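Local coordinates for tubulin-like protein CetZ (Methanosaeta thermophila, PDB 3ZID) that binds GTP, probably hydrolyses it, and is probably involved in controlling archaeal cell shape as a tubulin/FtsZ-like cytoskeletal protein, at residues F103-V108 and N134-P139; M92-I97 and H126-R131; P244-A249 and D287-E292; Y237-K242 and G312-L317. All coordinates share one frame; numbering follows the deposited sequence.

Contact 1 (F103-V108 and N134-P139); sequences FDLIFV and NATIVP
Ala135, at the entry to strand 136-139, sets its CB 3.8 Å from Phe103 O, just ahead of the parallel pairing with strand 105-108. Thr136 N then donates to Asp104 O at 2.9 Å, and Thr136 O receives Ile106 N at 2.7 Å. On the same side of the sheet Leu105 and Thr136 cross obliquely, CD1 of Leu105 lying 3.7 Å from CG2 of Thr136. The threonine's OG1, anti to the carbonyl carbon (chi1 -63°), is spent outside the pair on Lys222 NZ. Ile137 faces the other way with Ile106 and Val108, toward helix 117-131; its CG1 comes within 4.3 Å of Ile106 CB. Val138 is gripped through both backbone polar atoms: its N donates to Ile106 O at 2.7 Å and its O accepts from Val108 N. Its side chain runs beside that of Phe107, with CB 3.8 Å from ring atom CD1. Pro139 has no N-H to give, and the pairing continues through its CA, 3.2 Å from Val108 O in a CA-H...O contact. Four near-straight N-H...O bonds thus join the two strands of the beta-alpha-beta unit built round helix 117-131 in the Rossmann-like GTPase domain, and the apolar residues around most of them probably limit competition from water.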
loop_
_atom_site.group_PDB
_atom_site.type_symbol
_atom_site.label_atom_id
_atom_site.label_comp_id
_atom_site.label_asym_id
_atom_site.label_seq_id
_atom_site.Cartn_x
_atom_site.Cartn_y
_atom_site.Cartn_z
ATOM N N PHE A 103 14.102 -0.247 15.643
ATOM C CA PHE A 103 13.235 0.640 14.885
ATOM C C PHE A 103 11.984 0.941 15.659
ATOM O O PHE A 103 11.444 0.071 16.337
ATOM C CB PHE A 103 12.871 0.011 13.551
ATOM C CG PHE A 103 14.056 -0.285 12.716
ATOM C CD1 PHE A 103 14.739 0.749 12.083
ATOM C CD2 PHE A 103 14.536 -1.575 12.615
ATOM C CE1 PHE A 103 15.858 0.491 11.328
ATOM C CE2 PHE A 103 15.643 -1.843 11.863
ATOM C CZ PHE A 103 16.315 -0.805 11.216
ATOM N N ASP A 104 11.512 2.174 15.530
ATOM C CA ASP A 104 10.266 2.580 16.143
ATOM C C ASP A 104 9.105 2.452 15.148
ATOM O O ASP A 104 7.953 2.311 15.532
ATOM C CB ASP A 104 10.388 4.026 16.609
ATOM C CG ASP A 104 11.676 4.283 17.386
ATOM O OD1 ASP A 104 11.937 3.564 18.379
ATOM O OD2 ASP A 104 12.425 5.204 16.993
ATOM N N LEU A 105 9.420 2.520 13.868
ATOM C CA LEU A 105 8.396 2.607 12.842
ATOM C C LEU A 105 8.840 1.801 11.630
ATOM O O LEU A 105 9.932 2.003 11.103
ATOM C CB LEU A 105 8.185 4.085 12.460
ATOM C CG LEU A 105 7.217 4.414 11.326
ATOM C CD1 LEU A 105 5.811 3.939 11.647
ATOM C CD2 LEU A 105 7.219 5.927 11.082
ATOM N N ILE A 106 7.987 0.900 11.173
ATOM C CA ILE A 106 8.349 0.032 10.059
ATOM C C ILE A 106 7.286 0.086 8.984
ATOM O O ILE A 106 6.103 -0.132 9.253
ATOM C CB ILE A 106 8.576 -1.452 10.534
ATOM C CG1 ILE A 106 9.588 -1.510 11.698
ATOM C CG2 ILE A 106 9.040 -2.332 9.378
ATOM C CD1 ILE A 106 9.845 -2.941 12.272
ATOM N N PHE A 107 7.708 0.406 7.771
ATOM C CA PHE A 107 6.827 0.325 6.615
ATOM C C PHE A 107 7.142 -0.906 5.810
ATOM O O PHE A 107 8.296 -1.139 5.463
ATOM C CB PHE A 107 6.948 1.575 5.745
ATOM C CG PHE A 107 6.435 2.826 6.421
ATOM C CD1 PHE A 107 5.070 3.044 6.566
ATOM C CD2 PHE A 107 7.318 3.770 6.935
ATOM C CE1 PHE A 107 4.571 4.208 7.191
ATOM C CE2 PHE A 107 6.844 4.944 7.547
ATOM C CZ PHE A 107 5.471 5.156 7.695
ATOM N N VAL A 108 6.110 -1.705 5.543
ATOM C CA VAL A 108 6.233 -2.882 4.676
ATOM C C VAL A 108 5.436 -2.645 3.403
ATOM O O VAL A 108 4.207 -2.616 3.411
ATOM C CB VAL A 108 5.767 -4.171 5.367
ATOM C CG1 VAL A 108 5.968 -5.366 4.447
ATOM C CG2 VAL A 108 6.558 -4.380 6.661
ATOM N N ASN A 134 7.332 -2.946 20.496
ATOM C CA ASN A 134 6.959 -1.564 20.708
ATOM C C ASN A 134 6.826 -0.788 19.393
ATOM O O ASN A 134 6.439 0.377 19.391
ATOM C CB ASN A 134 7.963 -0.895 21.638
ATOM C CG ASN A 134 8.010 -1.549 23.013
ATOM O OD1 ASN A 134 6.985 -1.958 23.557
ATOM N ND2 ASN A 134 9.205 -1.647 23.579
ATOM N N ALA A 135 7.146 -1.437 18.277
ATOM C CA ALA A 135 7.144 -0.752 16.982
ATOM C C ALA A 135 5.764 -0.540 16.364
ATOM O O ALA A 135 4.845 -1.332 16.556
ATOM C CB ALA A 135 8.038 -1.491 15.997
ATOM N N THR A 136 5.643 0.539 15.604
ATOM C CA THR A 136 4.476 0.778 14.786
ATOM C C THR A 136 4.806 0.196 13.418
ATOM O O THR A 136 5.779 0.613 12.776
ATOM C CB THR A 136 4.202 2.257 14.661
ATOM O OG1 THR A 136 3.899 2.786 15.952
ATOM C CG2 THR A 136 3.038 2.517 13.689
ATOM N N ILE A 137 4.038 -0.802 12.995
ATOM C CA ILE A 137 4.319 -1.518 11.747
ATOM C C ILE A 137 3.173 -1.304 10.779
ATOM O O ILE A 137 2.043 -1.687 11.062
ATOM C CB ILE A 137 4.528 -3.010 11.988
ATOM C CG1 ILE A 137 5.613 -3.217 13.051
ATOM C CG2 ILE A 137 4.896 -3.712 10.685
ATOM C CD1 ILE A 137 5.997 -4.661 13.316
ATOM N N VAL A 138 3.468 -0.678 9.644
ATOM C CA VAL A 138 2.428 -0.243 8.723
ATOM C C VAL A 138 2.621 -0.818 7.327
ATOM O O VAL A 138 3.566 -0.463 6.613
ATOM C CB VAL A 138 2.425 1.287 8.611
ATOM C CG1 VAL A 138 1.414 1.751 7.568
ATOM C CG2 VAL A 138 2.148 1.919 9.981
ATOM N N PRO A 139 1.731 -1.733 6.929
ATOM C CA PRO A 139 1.824 -2.142 5.530
ATOM C C PRO A 139 1.283 -1.080 4.565
ATOM O O PRO A 139 0.298 -0.372 4.835
ATOM C CB PRO A 139 0.977 -3.429 5.476
ATOM C CG PRO A 139 0.091 -3.361 6.637
ATOM C CD PRO A 139 0.852 -2.619 7.709
#

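Contact 2 (M92-I97 and H126-R131); sequences MILEEI and HELKKR
The short axes of helix 92-97 and helix 126-131 come no nearer than 11.6 Å and run 44° apart, and the gap is bridged by side chains, Leu94 above all. Its CD1 sits over one face of the Arg131 guanidinium, offset toward the rim and 3.4 Å from NH2, and the two side chains cross at about a right angle. The same CD1 is 3.9 Å from Glu127 CB. Deeper in, toward the sheet, Leu128 CD2 meets Ile97 CD1 at 4.0 Å. The arginine is held flat against the leucine by its own helix: NH1 donates to Glu127 O, which lies in the guanidinium plane, and forms a salt bridge with Glu127 OE1 at 2.6 Å, met on the anti side of the carboxylate but tilted out of its plane. Glu127, bent at chi2 (-56°), offers OE2 on its syn side to Lys130 NZ at 2.9 Å, again tilted out of plane. Replaced by an alanine, Arg131 would probably leave Glu127 OE1 without its mate and uncover the methyl end of Leu94. One carboxylate is shared by two cations and probably offsets part of their charge; with NH1 engaged at the edge, the guanidinium can offer a face to Leu94, extending the apolar packing outward.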
loop_
_atom_site.group_PDB
_atom_site.type_symbol
_atom_site.label_atom_id
_atom_site.label_comp_id
_atom_site.label_asym_id
_atom_site.label_seq_id
_atom_site.Cartn_x
_atom_site.Cartn_y
_atom_site.Cartn_z
ATOM N N MET A 92 17.363 -15.747 7.192
ATOM C CA MET A 92 18.272 -14.920 6.413
ATOM C C MET A 92 17.694 -13.515 6.244
ATOM O O MET A 92 18.395 -12.509 6.366
ATOM C CB MET A 92 18.520 -15.576 5.052
ATOM C CG MET A 92 19.517 -14.848 4.183
ATOM S SD MET A 92 18.727 -13.928 2.863
ATOM C CE MET A 92 18.009 -15.255 1.895
ATOM N N ILE A 93 16.403 -13.457 5.953
ATOM C CA ILE A 93 15.713 -12.188 5.801
ATOM C C ILE A 93 15.689 -11.400 7.116
ATOM O O ILE A 93 16.138 -10.249 7.177
ATOM C CB ILE A 93 14.299 -12.422 5.265
ATOM C CG1 ILE A 93 14.395 -12.812 3.795
ATOM C CG2 ILE A 93 13.438 -11.183 5.447
ATOM C CD1 ILE A 93 13.298 -13.742 3.330
ATOM N N LEU A 94 15.205 -12.032 8.179
ATOM C CA LEU A 94 15.176 -11.391 9.493
ATOM C C LEU A 94 16.552 -10.963 10.017
ATOM O O LEU A 94 16.678 -9.931 10.692
ATOM C CB LEU A 94 14.488 -12.303 10.507
ATOM C CG LEU A 94 12.999 -12.515 10.268
ATOM C CD1 LEU A 94 12.488 -13.650 11.140
ATOM C CD2 LEU A 94 12.280 -11.241 10.608
ATOM N N GLU A 95 17.573 -11.750 9.701
ATOM C CA GLU A 95 18.940 -11.421 10.083
ATOM C C GLU A 95 19.361 -10.086 9.478
ATOM O O GLU A 95 19.931 -9.228 10.155
ATOM C CB GLU A 95 19.894 -12.535 9.656
ATOM C CG GLU A 95 21.356 -12.161 9.735
ATOM C CD GLU A 95 22.274 -13.335 9.439
ATOM O OE1 GLU A 95 21.754 -14.448 9.193
ATOM O OE2 GLU A 95 23.511 -13.146 9.467
ATOM N N GLU A 96 19.053 -9.910 8.198
ATOM C CA GLU A 96 19.400 -8.688 7.492
ATOM C C GLU A 96 18.765 -7.467 8.139
ATOM O O GLU A 96 19.376 -6.396 8.212
ATOM C CB GLU A 96 18.983 -8.785 6.023
ATOM C CG GLU A 96 19.299 -7.534 5.210
ATOM C CD GLU A 96 20.746 -7.090 5.308
ATOM O OE1 GLU A 96 21.638 -7.963 5.402
ATOM O OE2 GLU A 96 20.979 -5.858 5.318
ATOM N N ILE A 97 17.538 -7.633 8.616
ATOM C CA ILE A 97 16.838 -6.557 9.305
ATOM C C ILE A 97 17.464 -6.260 10.663
ATOM O O ILE A 97 17.755 -5.107 10.983
ATOM C CB ILE A 97 15.353 -6.908 9.475
ATOM C CG1 ILE A 97 14.683 -6.941 8.102
ATOM C CG2 ILE A 97 14.677 -5.939 10.429
ATOM C CD1 ILE A 97 13.366 -7.652 8.076
ATOM N N HIS A 126 4.330 -10.647 10.771
ATOM C CA HIS A 126 4.112 -11.490 11.933
ATOM C C HIS A 126 5.387 -11.612 12.750
ATOM O O HIS A 126 5.387 -11.449 13.971
ATOM C CB HIS A 126 3.653 -12.895 11.518
ATOM C CG HIS A 126 3.370 -13.795 12.687
ATOM N ND1 HIS A 126 2.377 -13.528 13.608
ATOM C CD2 HIS A 126 4.006 -14.905 13.132
ATOM C CE1 HIS A 126 2.382 -14.463 14.541
ATOM N NE2 HIS A 126 3.358 -15.311 14.272
ATOM N N GLU A 127 6.478 -11.917 12.066
ATOM C CA GLU A 127 7.751 -12.093 12.735
ATOM C C GLU A 127 8.277 -10.789 13.323
ATOM O O GLU A 127 8.807 -10.766 14.431
ATOM C CB GLU A 127 8.759 -12.711 11.767
ATOM C CG GLU A 127 8.433 -14.152 11.407
ATOM C CD GLU A 127 8.311 -15.032 12.650
ATOM O OE1 GLU A 127 9.162 -14.903 13.569
ATOM O OE2 GLU A 127 7.364 -15.845 12.714
ATOM N N LEU A 128 8.085 -9.696 12.593
ATOM C CA LEU A 128 8.552 -8.380 13.037
ATOM C C LEU A 128 7.862 -7.910 14.319
ATOM O O LEU A 128 8.502 -7.305 15.200
ATOM C CB LEU A 128 8.370 -7.332 11.922
ATOM C CG LEU A 128 9.299 -7.479 10.713
ATOM C CD1 LEU A 128 8.880 -6.552 9.584
ATOM C CD2 LEU A 128 10.759 -7.249 11.105
ATOM N N LYS A 129 6.560 -8.181 14.419
ATOM C CA LYS A 129 5.784 -7.783 15.593
ATOM C C LYS A 129 6.301 -8.463 16.847
ATOM O O LYS A 129 6.264 -7.876 17.919
ATOM C CB LYS A 129 4.297 -8.081 15.428
ATOM C CG LYS A 129 3.542 -7.118 14.545
ATOM C CD LYS A 129 2.089 -7.530 14.486
ATOM C CE LYS A 129 1.464 -7.480 15.871
ATOM N NZ LYS A 129 0.308 -8.420 15.983
ATOM N N LYS A 130 6.751 -9.710 16.705
ATOM C CA LYS A 130 7.383 -10.433 17.807
ATOM C C LYS A 130 8.691 -9.784 18.243
ATOM O O LYS A 130 8.956 -9.663 19.427
ATOM C CB LYS A 130 7.710 -11.867 17.406
ATOM C CG LYS A 130 6.536 -12.753 17.127
ATOM C CD LYS A 130 7.074 -14.119 16.707
ATOM C CE LYS A 130 6.038 -14.957 16.028
ATOM N NZ LYS A 130 6.663 -16.190 15.470
ATOM N N ARG A 131 9.502 -9.364 17.276
ATOM C CA ARG A 131 10.849 -8.882 17.557
ATOM C C ARG A 131 10.893 -7.415 17.969
ATOM O O ARG A 131 11.735 -7.017 18.775
ATOM C CB ARG A 131 11.750 -9.124 16.347
ATOM C CG ARG A 131 12.169 -10.573 16.201
ATOM C CD ARG A 131 12.429 -10.936 14.747
ATOM N NE ARG A 131 12.646 -12.373 14.567
ATOM C CZ ARG A 131 11.677 -13.287 14.543
ATOM N NH1 ARG A 131 10.411 -12.926 14.702
ATOM N NH2 ARG A 131 11.975 -14.567 14.366
#

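Contact 3 (P244-A249 and D287-E292); sequences PSIRAA and DEITKE
Two helices of the C-terminal half, 246-252 and 286-296, meet here through the first turn of the former, where Ser245 is the N-cap and its OG accepts Ala248 N at 3.2 Å. On the buried side Ile246 CG2 touches Ile289 CG1 at 3.7 Å, the two side chains meeting at a slant. Ile246 N, an amide of the helix's opening turn, reaches the other helix through water: the water accepts from it at 3.1 Å and donates to Glu288 OE2 at 2.5 Å. Glu288 gets there by an extended chain, its CG anti to the backbone N (chi1 165°). Both isoleucines also rest on Ile277 of strand 270-279, which places the pair of helices on one side of the mixed four-stranded sheet, with Ile246 reaching Pro314 as well. Farther out, Glu292 bends at chi2 and brings its carboxylate across the extended chain of Arg247 at about a right angle, packing on its methylenes with OE1 3.4 Å from Arg247 CG. Their salt bridge is long, 3.9 Å from Arg247 NE to Glu292 OE2, with the oxygen well out of the guanidinium plane: the charges attract, but no N-H points at the carboxylate.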
loop_
_atom_site.group_PDB
_atom_site.type_symbol
_atom_site.label_atom_id
_atom_site.label_comp_id
_atom_site.label_asym_id
_atom_site.label_seq_id
_atom_site.Cartn_x
_atom_site.Cartn_y
_atom_site.Cartn_z
ATOM N N PRO A 244 -2.903 29.978 -2.002
ATOM C CA PRO A 244 -2.316 29.315 -0.834
ATOM C C PRO A 244 -3.356 28.979 0.245
ATOM O O PRO A 244 -2.984 28.598 1.355
ATOM C CB PRO A 244 -1.341 30.360 -0.311
ATOM C CG PRO A 244 -2.040 31.656 -0.615
ATOM C CD PRO A 244 -2.765 31.447 -1.921
ATOM N N SER A 245 -4.637 29.101 -0.095
ATOM C CA SER A 245 -5.726 28.874 0.852
ATOM C C SER A 245 -5.613 27.517 1.555
ATOM O O SER A 245 -5.673 26.456 0.910
ATOM C CB SER A 245 -7.054 28.940 0.085
ATOM O OG SER A 245 -8.139 28.446 0.846
ATOM N N ILE A 246 -5.502 27.559 2.882
ATOM C CA ILE A 246 -5.362 26.342 3.681
ATOM C C ILE A 246 -6.659 25.539 3.645
ATOM O O ILE A 246 -6.640 24.319 3.589
ATOM C CB ILE A 246 -4.992 26.647 5.139
ATOM C CG1 ILE A 246 -3.665 27.399 5.200
ATOM C CG2 ILE A 246 -4.842 25.357 5.940
ATOM C CD1 ILE A 246 -2.486 26.545 4.857
ATOM N N ARG A 247 -7.781 26.240 3.678
ATOM C CA ARG A 247 -9.079 25.607 3.572
ATOM C C ARG A 247 -9.165 24.763 2.314
ATOM O O ARG A 247 -9.575 23.604 2.359
ATOM C CB ARG A 247 -10.163 26.678 3.548
ATOM C CG ARG A 247 -11.533 26.182 3.135
ATOM C CD ARG A 247 -12.520 27.336 3.146
ATOM N NE ARG A 247 -13.911 26.899 3.112
ATOM C CZ ARG A 247 -14.937 27.676 3.443
ATOM N NH1 ARG A 247 -14.718 28.922 3.840
ATOM N NH2 ARG A 247 -16.180 27.210 3.383
ATOM N N ALA A 248 -8.770 25.348 1.190
ATOM C CA ALA A 248 -8.824 24.635 -0.069
ATOM C C ALA A 248 -7.792 23.524 -0.072
ATOM O O ALA A 248 -8.052 22.423 -0.549
ATOM C CB ALA A 248 -8.609 25.566 -1.242
ATOM N N ALA A 249 -6.615 23.824 0.462
ATOM C CA ALA A 249 -5.575 22.822 0.556
ATOM C C ALA A 249 -6.066 21.642 1.406
ATOM O O ALA A 249 -5.878 20.514 1.005
ATOM C CB ALA A 249 -4.282 23.411 1.087
ATOM N N ASP A 287 -5.664 29.716 13.914
ATOM C CA ASP A 287 -7.088 29.889 14.128
ATOM C C ASP A 287 -7.891 29.417 12.937
ATOM O O ASP A 287 -8.876 28.690 13.087
ATOM C CB ASP A 287 -7.395 31.364 14.385
ATOM C CG ASP A 287 -8.850 31.602 14.721
ATOM O OD1 ASP A 287 -9.502 30.684 15.260
ATOM O OD2 ASP A 287 -9.352 32.705 14.427
ATOM N N GLU A 288 -7.460 29.815 11.748
ATOM C CA GLU A 288 -8.115 29.372 10.514
ATOM C C GLU A 288 -8.007 27.854 10.348
ATOM O O GLU A 288 -8.971 27.197 9.983
ATOM C CB GLU A 288 -7.519 30.082 9.288
ATOM C CG GLU A 288 -7.881 29.443 7.967
ATOM C CD GLU A 288 -7.148 30.058 6.782
ATOM O OE1 GLU A 288 -6.096 30.698 7.004
ATOM O OE2 GLU A 288 -7.604 29.864 5.627
ATOM N N ILE A 289 -6.827 27.298 10.606
ATOM C CA ILE A 289 -6.625 25.856 10.436
ATOM C C ILE A 289 -7.540 25.098 11.394
ATOM O O ILE A 289 -8.178 24.117 11.020
ATOM C CB ILE A 289 -5.170 25.470 10.671
ATOM C CG1 ILE A 289 -4.298 26.069 9.561
ATOM C CG2 ILE A 289 -5.022 23.941 10.738
ATOM C CD1 ILE A 289 -2.834 26.258 9.936
ATOM N N THR A 290 -7.597 25.579 12.631
ATOM C CA THR A 290 -8.424 24.985 13.662
ATOM C C THR A 290 -9.896 24.965 13.264
ATOM O O THR A 290 -10.566 23.929 13.390
ATOM C CB THR A 290 -8.204 25.694 15.000
ATOM O OG1 THR A 290 -6.831 25.505 15.379
ATOM C CG2 THR A 290 -9.096 25.101 16.079
ATOM N N LYS A 291 -10.369 26.089 12.731
ATOM C CA LYS A 291 -11.745 26.218 12.267
ATOM C C LYS A 291 -12.038 25.235 11.141
ATOM O O LYS A 291 -13.081 24.572 11.141
ATOM C CB LYS A 291 -12.024 27.650 11.802
ATOM C CG LYS A 291 -12.201 28.638 12.922
ATOM C CD LYS A 291 -12.087 30.068 12.414
ATOM C CE LYS A 291 -12.229 31.068 13.549
ATOM N NZ LYS A 291 -11.759 32.423 13.153
ATOM N N GLU A 292 -11.094 25.093 10.211
ATOM C CA GLU A 292 -11.257 24.106 9.146
ATOM C C GLU A 292 -11.288 22.681 9.658
ATOM O O GLU A 292 -12.089 21.877 9.190
ATOM C CB GLU A 292 -10.183 24.269 8.078
ATOM C CG GLU A 292 -10.282 25.600 7.350
ATOM C CD GLU A 292 -11.640 25.792 6.682
ATOM O OE1 GLU A 292 -12.220 24.787 6.205
ATOM O OE2 GLU A 292 -12.129 26.946 6.636
HETATM O O HOH W 1 -5.562 30.407 4.219
#

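Contact 4 (Y237-K242 and G312-L317); sequences YQADKK and GEPRVL
Glu313 leans across to Lys241 and Ala239 from the loop leading into strand 315-317. Its CB lies 3.5 Å from Ala239 O; its CG, anti to the carbonyl carbon (chi1 -47°), approaches Lys241 N, and the bend at chi2 turns CD over Lys241 CA and CB. At the tip OE1 is 3.1 Å from Lys241 CA, while OE2 is 3.4 Å from Lys241 CE; NZ stays beyond salt-bridge distance, in a lysine that is poorly ordered. A glycine in place of Glu313 would probably uncover the backbone of Lys241 and leave its ammonium group without the carboxylate that now lies near it. Gln238 reaches in from the paired strand, its amide turned so that NE2 donates to Glu313 O at 3.0 Å, in the amide plane but from above the carbonyl plane, and to Ala239 O at 3.2 Å, on a lone pair. Beyond this the chains pair antiparallel: Tyr237 and Val316 form a hydrogen-bonded pair, Val316 N to Tyr237 O at 2.9 Å, and Ala239 N continues the pairing to Pro314 O at 2.9 Å. This joins edge strand 232-238 to strand 315-322, whose other neighbour is strand 270-279. Tyr237 and Val316 turn to helix 246-252, whereas Arg315, hydrogen-bonded to Gln278 and in cation-pi contact with Phe203, points to helix 186-210.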
loop_
_atom_site.group_PDB
_atom_site.type_symbol
_atom_site.label_atom_id
_atom_site.label_comp_id
_atom_site.label_asym_id
_atom_site.label_seq_id
_atom_site.Cartn_x
_atom_site.Cartn_y
_atom_site.Cartn_z
ATOM N N TYR A 237 -2.049 17.269 -1.049
ATOM C CA TYR A 237 -2.242 18.383 -1.951
ATOM C C TYR A 237 -1.181 19.424 -1.746
ATOM O O TYR A 237 -0.958 19.859 -0.631
ATOM C CB TYR A 237 -3.606 19.016 -1.751
ATOM C CG TYR A 237 -3.840 20.190 -2.681
ATOM C CD1 TYR A 237 -4.206 20.008 -4.008
ATOM C CD2 TYR A 237 -3.663 21.488 -2.222
ATOM C CE1 TYR A 237 -4.410 21.093 -4.841
ATOM C CE2 TYR A 237 -3.874 22.570 -3.044
ATOM C CZ TYR A 237 -4.232 22.366 -4.344
ATOM O OH TYR A 237 -4.415 23.451 -5.142
ATOM N N GLN A 238 -0.519 19.789 -2.829
ATOM C CA GLN A 238 0.454 20.871 -2.834
ATOM C C GLN A 238 -0.197 22.121 -3.420
ATOM O O GLN A 238 -0.567 22.114 -4.575
ATOM C CB GLN A 238 1.640 20.492 -3.700
ATOM C CG GLN A 238 2.589 21.636 -3.948
ATOM C CD GLN A 238 3.367 21.973 -2.723
ATOM O OE1 GLN A 238 4.202 21.192 -2.320
ATOM N NE2 GLN A 238 3.086 23.120 -2.103
ATOM N N ALA A 239 -0.358 23.172 -2.625
ATOM C CA ALA A 239 -0.917 24.434 -3.107
ATOM C C ALA A 239 0.071 25.238 -3.946
ATOM O O ALA A 239 1.283 25.050 -3.834
ATOM C CB ALA A 239 -1.416 25.291 -1.930
ATOM N N ASP A 240 -0.441 26.122 -4.804
ATOM C CA ASP A 240 0.456 26.978 -5.559
ATOM C C ASP A 240 0.453 28.363 -4.916
ATOM O O ASP A 240 -0.401 28.660 -4.082
ATOM C CB ASP A 240 0.033 27.067 -7.019
ATOM C CG ASP A 240 1.064 27.777 -7.876
ATOM O OD1 ASP A 240 2.180 27.239 -8.031
ATOM O OD2 ASP A 240 0.764 28.888 -8.371
ATOM N N LYS A 241 1.414 29.191 -5.322
ATOM C CA LYS A 241 1.619 30.548 -4.809
ATOM C C LYS A 241 0.397 31.443 -5.014
ATOM O O LYS A 241 0.102 32.304 -4.185
ATOM C CB LYS A 241 2.887 31.160 -5.409
ATOM C CG LYS A 241 3.320 32.438 -4.721
ATOM C CD LYS A 241 4.579 33.033 -5.337
ATOM C CE LYS A 241 5.816 32.312 -4.799
ATOM N NZ LYS A 241 7.093 32.888 -5.295
ATOM N N LYS A 242 -0.258 31.284 -6.160
ATOM C CA LYS A 242 -1.465 32.033 -6.486
ATOM C C LYS A 242 -2.499 31.850 -5.392
ATOM O O LYS A 242 -2.953 32.815 -4.802
ATOM C CB LYS A 242 -2.123 31.490 -7.757
ATOM C CG LYS A 242 -1.287 31.374 -9.007
ATOM C CD LYS A 242 -1.990 30.396 -9.952
ATOM C CE LYS A 242 -1.302 30.269 -11.298
ATOM N NZ LYS A 242 -1.939 29.198 -12.128
ATOM N N GLY A 312 8.075 27.146 2.097
ATOM C CA GLY A 312 7.444 26.732 0.862
ATOM C C GLY A 312 5.970 27.046 0.828
ATOM O O GLY A 312 5.363 27.372 1.846
ATOM N N GLU A 313 5.388 26.913 -0.355
ATOM C CA GLU A 313 3.949 27.028 -0.520
ATOM C C GLU A 313 3.333 25.845 0.228
ATOM O O GLU A 313 3.889 24.756 0.226
ATOM C CB GLU A 313 3.584 26.999 -2.001
ATOM C CG GLU A 313 4.444 27.918 -2.872
ATOM C CD GLU A 313 4.365 29.363 -2.430
ATOM O OE1 GLU A 313 3.241 29.863 -2.221
ATOM O OE2 GLU A 313 5.423 30.005 -2.283
ATOM N N PRO A 314 2.216 26.078 0.918
ATOM C CA PRO A 314 1.651 25.049 1.789
ATOM C C PRO A 314 1.258 23.749 1.079
ATOM O O PRO A 314 0.844 23.761 -0.075
ATOM C CB PRO A 314 0.422 25.726 2.399
ATOM C CG PRO A 314 0.167 26.954 1.525
ATOM C CD PRO A 314 1.480 27.356 0.999
ATOM N N ARG A 315 1.443 22.639 1.787
ATOM C CA ARG A 315 0.965 21.350 1.332
ATOM C C ARG A 315 0.318 20.646 2.523
ATOM O O ARG A 315 0.615 20.928 3.699
ATOM C CB ARG A 315 2.087 20.499 0.732
ATOM C CG ARG A 315 3.222 20.159 1.686
ATOM C CD ARG A 315 4.105 19.079 1.047
ATOM N NE ARG A 315 5.185 18.669 1.941
ATOM C CZ ARG A 315 6.045 17.692 1.670
ATOM N NH1 ARG A 315 5.942 17.025 0.530
ATOM N NH2 ARG A 315 7.013 17.393 2.533
ATOM N N VAL A 316 -0.594 19.743 2.213
ATOM C CA VAL A 316 -1.344 19.058 3.235
ATOM C C VAL A 316 -1.240 17.566 3.004
ATOM O O VAL A 316 -1.380 17.077 1.879
ATOM C CB VAL A 316 -2.833 19.475 3.226
ATOM C CG1 VAL A 316 -3.615 18.695 4.283
ATOM C CG2 VAL A 316 -2.965 20.977 3.480
ATOM N N LEU A 317 -0.992 16.859 4.089
ATOM C CA LEU A 317 -1.084 15.417 4.100
ATOM C C LEU A 317 -2.240 15.002 4.986
ATOM O O LEU A 317 -2.374 15.452 6.113
ATOM C CB LEU A 317 0.209 14.799 4.616
ATOM C CG LEU A 317 0.168 13.264 4.722
ATOM C CD1 LEU A 317 0.424 12.665 3.385
ATOM C CD2 LEU A 317 1.211 12.793 5.714
#

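In the fold
From the N terminus, helix 79-98 opens contact 2 and strand 105-111 opens contact 1; helix 117-131 then closes contact 2 before strand 136-143 closes contact 1, so the two loops cross. Their centres are 12 Å apart and they touch, Leu128 packing on Ile106 and Ile137 and Phe103 against Ile97, which lays two helices on the parallel sheet of the GTPase domain. Both are closed before contact 4 opens. Strand 232-238 opens contact 4, and contact 3 opens and closes inside its loop before strand 315-322 returns. These also touch, Ala249 against Tyr237 and Val316, uniting the helix pair with the mixed sheet. Contacts 1 and 4 do not meet, their nearest atoms being about 9 Å apart.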